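Local structure of beta-porphyranase B (Bacteroides plebeius, 4AWD) at residues Y74-F84 with F281-D290. The protein hydrolyses the sulfated red-algal polysaccharide porphyran at linkages between beta-D-galactose and alpha-L-galactose-6-sulfate, releasing mostly disaccharides. Numbering follows the deposited sequence.
Sequences YWTNGRPPATF and FIHIVTETYD
Arg79 reaches Glu287 and Thr288 with CG trans to its own backbone N (chi1 -170°) and a bend at chi3 (-57°) that brings NH1 to Glu287 OE2 and Thr288 O. Glu287 answers with a bend at chi2, and the two planar groups end up nearly coplanar, 18° apart. NH1 then serves two acceptors, both near the guanidinium plane: Glu287 OE2 at 2.8 Å, a nearly straight salt bridge to the anti lone pair, and Thr288 O, also 2.8 Å from Arg79 NH1. Glu287 OE2 also lies in the plane of the Trp75 indole at its edge, 3.5 Å from Trp75 CH2, with the ring and carboxylate planes close to perpendicular. One face of that indole is covered by Phe84, whose CZ sits over its centre, while Phe84 CE1 packs 3.8 Å from Val285 CG1. At the start of strand 281-285, Tyr74 and Phe281 form a face-to-face stack, with centroids 3.9 Å apart. His283 presents CE1 to the CB atoms of Tyr74 and Trp75, and its NE2 is hydrogen-bonded to Ser72. Beside Arg79, Ala82 CB meets Thr288 CB at 3.8 Å. Bridging waters join Arg79 O to Thr288 N, and Pro80 O to Asp290 OD1. Tyr289 CB points away from 74-84, and Tyr289 OH is hydrogen-bonded to Glu181, the probable proton donor. Trp75, Arg79 and Glu287 are substrate-binding residues by similarity, so the contact probably builds part of the substrate cleft on the GH16 beta-sandwich. Glu287 OE1 is hydrogen-bonded to a glycerol, probably from the crystallisation liquor. Two bonds on one NH1 hold the guanidinium in one orientation, with Glu287 OE2 at the indole edge, and the pairing probably offsets part of the positive charge, probably presetting these groups for substrate.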
loop_
_atom_site.group_PDB
_atom_site.type_symbol
_atom_site.label_atom_id
_atom_site.label_comp_id
_atom_site.label_asym_id
_atom_site.label_seq_id
_atom_site.Cartn_x
_atom_site.Cartn_y
_atom_site.Cartn_z
ATOM N N TYR A 74 -8.676 1.308 -10.111
ATOM C CA TYR A 74 -7.694 0.325 -10.574
ATOM C C TYR A 74 -7.938 -1.100 -10.070
ATOM O O TYR A 74 -7.732 -2.060 -10.797
ATOM C CB TYR A 74 -6.287 0.786 -10.203
ATOM C CG TYR A 74 -5.929 2.177 -10.734
ATOM C CD1 TYR A 74 -5.837 2.423 -12.107
ATOM C CD2 TYR A 74 -5.660 3.237 -9.854
ATOM C CE1 TYR A 74 -5.495 3.680 -12.587
ATOM C CE2 TYR A 74 -5.310 4.489 -10.322
ATOM C CZ TYR A 74 -5.222 4.706 -11.688
ATOM O OH TYR A 74 -4.872 5.946 -12.160
ATOM N N TRP A 75 -8.366 -1.214 -8.820
ATOM C CA TRP A 75 -8.742 -2.470 -8.225
ATOM C C TRP A 75 -10.209 -2.321 -7.842
ATOM O O TRP A 75 -10.550 -1.844 -6.754
ATOM C CB TRP A 75 -7.868 -2.747 -7.006
ATOM C CG TRP A 75 -7.948 -4.145 -6.489
ATOM C CD1 TRP A 75 -8.742 -5.152 -6.961
ATOM C CD2 TRP A 75 -7.238 -4.682 -5.364
ATOM N NE1 TRP A 75 -8.556 -6.288 -6.217
ATOM C CE2 TRP A 75 -7.637 -6.034 -5.230
ATOM C CE3 TRP A 75 -6.288 -4.162 -4.469
ATOM C CZ2 TRP A 75 -7.133 -6.872 -4.228
ATOM C CZ3 TRP A 75 -5.785 -4.999 -3.468
ATOM C CH2 TRP A 75 -6.216 -6.342 -3.359
ATOM N N THR A 76 -11.070 -2.713 -8.768
ATOM C CA THR A 76 -12.499 -2.414 -8.725
ATOM C C THR A 76 -13.273 -3.441 -7.880
ATOM O O THR A 76 -14.208 -3.098 -7.139
ATOM C CB THR A 76 -13.042 -2.389 -10.172
ATOM O OG1 THR A 76 -12.703 -1.135 -10.770
ATOM C CG2 THR A 76 -14.551 -2.540 -10.209
ATOM N N ASN A 77 -12.870 -4.701 -8.016
ATOM C CA ASN A 77 -13.460 -5.790 -7.257
ATOM C C ASN A 77 -12.421 -6.437 -6.359
ATOM O O ASN A 77 -11.413 -6.966 -6.838
ATOM C CB ASN A 77 -14.106 -6.806 -8.208
ATOM C CG ASN A 77 -15.199 -6.183 -9.049
ATOM O OD1 ASN A 77 -16.276 -5.839 -8.543
ATOM N ND2 ASN A 77 -14.922 -6.011 -10.336
ATOM N N GLY A 78 -12.659 -6.379 -5.050
ATOM C CA GLY A 78 -11.676 -6.875 -4.066
ATOM C C GLY A 78 -11.416 -8.374 -4.137
ATOM O O GLY A 78 -11.936 -9.067 -5.006
ATOM N N ARG A 79 -10.585 -8.861 -3.220
ATOM C CA ARG A 79 -10.321 -10.284 -3.075
ATOM C C ARG A 79 -11.461 -10.852 -2.253
ATOM O O ARG A 79 -11.642 -10.453 -1.105
ATOM C CB ARG A 79 -8.980 -10.514 -2.356
ATOM C CG ARG A 79 -8.495 -11.990 -2.370
ATOM C CD ARG A 79 -7.065 -12.170 -1.866
ATOM N NE ARG A 79 -6.095 -11.377 -2.622
ATOM C CZ ARG A 79 -5.532 -10.249 -2.179
ATOM N NH1 ARG A 79 -5.835 -9.755 -0.981
ATOM N NH2 ARG A 79 -4.677 -9.598 -2.947
ATOM N N PRO A 80 -12.249 -11.774 -2.834
ATOM C CA PRO A 80 -13.394 -12.306 -2.071
ATOM C C PRO A 80 -12.922 -12.846 -0.709
ATOM O O PRO A 80 -11.861 -13.463 -0.629
ATOM C CB PRO A 80 -13.937 -13.429 -2.967
ATOM C CG PRO A 80 -13.437 -13.102 -4.350
ATOM C CD PRO A 80 -12.159 -12.335 -4.198
ATOM N N PRO A 81 -13.710 -12.629 0.356
ATOM C CA PRO A 81 -15.075 -12.115 0.296
ATOM C C PRO A 81 -15.261 -10.618 0.592
ATOM O O PRO A 81 -16.387 -10.199 0.921
ATOM C CB PRO A 81 -15.788 -12.960 1.362
ATOM C CG PRO A 81 -14.679 -13.345 2.356
ATOM C CD PRO A 81 -13.350 -13.031 1.726
ATOM N N ALA A 82 -14.201 -9.814 0.479
ATOM C CA ALA A 82 -14.353 -8.354 0.651
ATOM C C ALA A 82 -14.065 -7.578 -0.618
ATOM O O ALA A 82 -13.120 -7.865 -1.344
ATOM C CB ALA A 82 -13.484 -7.823 1.788
ATOM N N THR A 83 -14.867 -6.563 -0.870
ATOM C CA THR A 83 -14.540 -5.636 -1.928
ATOM C C THR A 83 -14.373 -4.221 -1.346
ATOM O O THR A 83 -14.101 -4.074 -0.141
ATOM C CB THR A 83 -15.531 -5.751 -3.115
ATOM O OG1 THR A 83 -15.134 -4.847 -4.154
ATOM C CG2 THR A 83 -16.967 -5.491 -2.686
ATOM N N PHE A 84 -14.522 -3.192 -2.180
ATOM C CA PHE A 84 -14.262 -1.814 -1.751
ATOM C C PHE A 84 -15.439 -0.900 -2.074
ATOM O O PHE A 84 -15.990 -0.954 -3.160
ATOM C CB PHE A 84 -13.000 -1.267 -2.419
ATOM C CG PHE A 84 -11.860 -2.282 -2.533
ATOM C CD1 PHE A 84 -11.154 -2.695 -1.398
ATOM C CD2 PHE A 84 -11.449 -2.750 -3.784
ATOM C CE1 PHE A 84 -10.095 -3.611 -1.508
ATOM C CE2 PHE A 84 -10.435 -3.666 -3.919
ATOM C CZ PHE A 84 -9.731 -4.096 -2.781
ATOM N N PHE A 281 1.052 5.214 -8.938
ATOM C CA PHE A 281 0.038 5.862 -8.101
ATOM C C PHE A 281 0.101 5.327 -6.669
ATOM O O PHE A 281 0.672 4.260 -6.425
ATOM C CB PHE A 281 -1.376 5.723 -8.701
ATOM C CG PHE A 281 -1.782 4.313 -9.039
ATOM C CD1 PHE A 281 -2.355 3.487 -8.080
ATOM C CD2 PHE A 281 -1.639 3.828 -10.330
ATOM C CE1 PHE A 281 -2.751 2.188 -8.400
ATOM C CE2 PHE A 281 -2.024 2.538 -10.664
ATOM C CZ PHE A 281 -2.585 1.717 -9.699
ATOM N N ILE A 282 -0.466 6.081 -5.724
ATOM C CA ILE A 282 -0.605 5.616 -4.334
ATOM C C ILE A 282 -1.874 4.773 -4.213
ATOM O O ILE A 282 -2.933 5.181 -4.702
ATOM C CB ILE A 282 -0.727 6.802 -3.333
ATOM C CG1 ILE A 282 0.459 7.770 -3.447
ATOM C CG2 ILE A 282 -0.888 6.304 -1.896
ATOM C CD1 ILE A 282 1.663 7.371 -2.631
ATOM N N HIS A 283 -1.768 3.604 -3.585
ATOM C CA HIS A 283 -2.948 2.853 -3.158
ATOM C C HIS A 283 -3.064 2.794 -1.637
ATOM O O HIS A 283 -2.088 2.545 -0.933
ATOM C CB HIS A 283 -2.931 1.435 -3.716
ATOM C CG HIS A 283 -4.009 1.165 -4.725
ATOM N ND1 HIS A 283 -3.972 0.083 -5.582
ATOM C CD2 HIS A 283 -5.156 1.831 -5.011
ATOM C CE1 HIS A 283 -5.049 0.093 -6.348
ATOM N NE2 HIS A 283 -5.783 1.142 -6.023
ATOM N N ILE A 284 -4.254 3.029 -1.119
ATOM C CA ILE A 284 -4.460 2.910 0.315
ATOM C C ILE A 284 -5.641 1.962 0.505
ATOM O O ILE A 284 -6.766 2.304 0.182
ATOM C CB ILE A 284 -4.690 4.283 1.001
ATOM C CG1 ILE A 284 -3.674 5.321 0.501
ATOM C CG2 ILE A 284 -4.595 4.123 2.519
ATOM C CD1 ILE A 284 -3.863 6.747 1.029
ATOM N N VAL A 285 -5.369 0.766 1.011
ATOM C CA VAL A 285 -6.296 -0.352 0.838
ATOM C C VAL A 285 -6.562 -1.168 2.104
ATOM O O VAL A 285 -5.668 -1.438 2.896
ATOM C CB VAL A 285 -5.791 -1.305 -0.272
ATOM C CG1 VAL A 285 -6.619 -2.571 -0.329
ATOM C CG2 VAL A 285 -5.817 -0.599 -1.619
ATOM N N THR A 286 -7.810 -1.591 2.231
ATOM C CA THR A 286 -8.293 -2.431 3.317
ATOM C C THR A 286 -8.849 -3.720 2.679
ATOM O O THR A 286 -9.829 -3.683 1.926
ATOM C CB THR A 286 -9.370 -1.625 4.083
ATOM O OG1 THR A 286 -8.829 -1.166 5.336
ATOM C CG2 THR A 286 -10.585 -2.410 4.287
ATOM N N GLU A 287 -8.199 -4.862 2.928
ATOM C CA GLU A 287 -8.534 -6.047 2.150
ATOM C C GLU A 287 -8.579 -7.322 2.946
ATOM O O GLU A 287 -8.275 -7.385 4.161
ATOM C CB GLU A 287 -7.565 -6.234 0.981
ATOM C CG GLU A 287 -6.383 -7.140 1.286
ATOM C CD GLU A 287 -5.107 -6.637 0.626
ATOM O OE1 GLU A 287 -4.594 -5.591 1.086
ATOM O OE2 GLU A 287 -4.635 -7.273 -0.352
ATOM N N THR A 288 -9.028 -8.360 2.272
ATOM C CA THR A 288 -9.114 -9.646 2.903
ATOM C C THR A 288 -8.089 -10.564 2.146
ATOM O O THR A 288 -7.848 -10.394 0.925
ATOM C CB THR A 288 -10.650 -10.044 2.938
ATOM O OG1 THR A 288 -11.007 -10.757 4.135
ATOM C CG2 THR A 288 -11.052 -10.759 1.776
ATOM N N TYR A 289 -7.417 -11.454 2.900
ATOM C CA TYR A 289 -6.374 -12.361 2.352
ATOM C C TYR A 289 -6.820 -13.815 2.406
ATOM O O TYR A 289 -7.452 -14.228 3.381
ATOM C CB TYR A 289 -5.112 -12.300 3.187
ATOM C CG TYR A 289 -4.337 -11.004 3.185
ATOM C CD1 TYR A 289 -3.693 -10.547 2.035
ATOM C CD2 TYR A 289 -4.189 -10.272 4.362
ATOM C CE1 TYR A 289 -2.954 -9.376 2.050
ATOM C CE2 TYR A 289 -3.469 -9.110 4.390
ATOM C CZ TYR A 289 -2.846 -8.657 3.238
ATOM O OH TYR A 289 -2.111 -7.488 3.295
ATOM N N ASP A 290 -6.450 -14.603 1.390
ATOM C CA ASP A 290 -6.831 -16.025 1.322
ATOM C C ASP A 290 -6.178 -16.850 2.424
ATOM O O ASP A 290 -6.681 -17.922 2.799
ATOM C CB ASP A 290 -6.469 -16.636 -0.035
ATOM C CG ASP A 290 -7.222 -16.005 -1.181
ATOM O OD1 ASP A 290 -8.249 -15.318 -0.923
ATOM O OD2 ASP A 290 -6.786 -16.207 -2.351
HETATM O O HOH W 1 -10.362 -7.955 -0.536
HETATM O O HOH W 2 -10.605 -14.900 -2.480
HETATM O O HOH W 3 -11.841 -5.511 0.567
#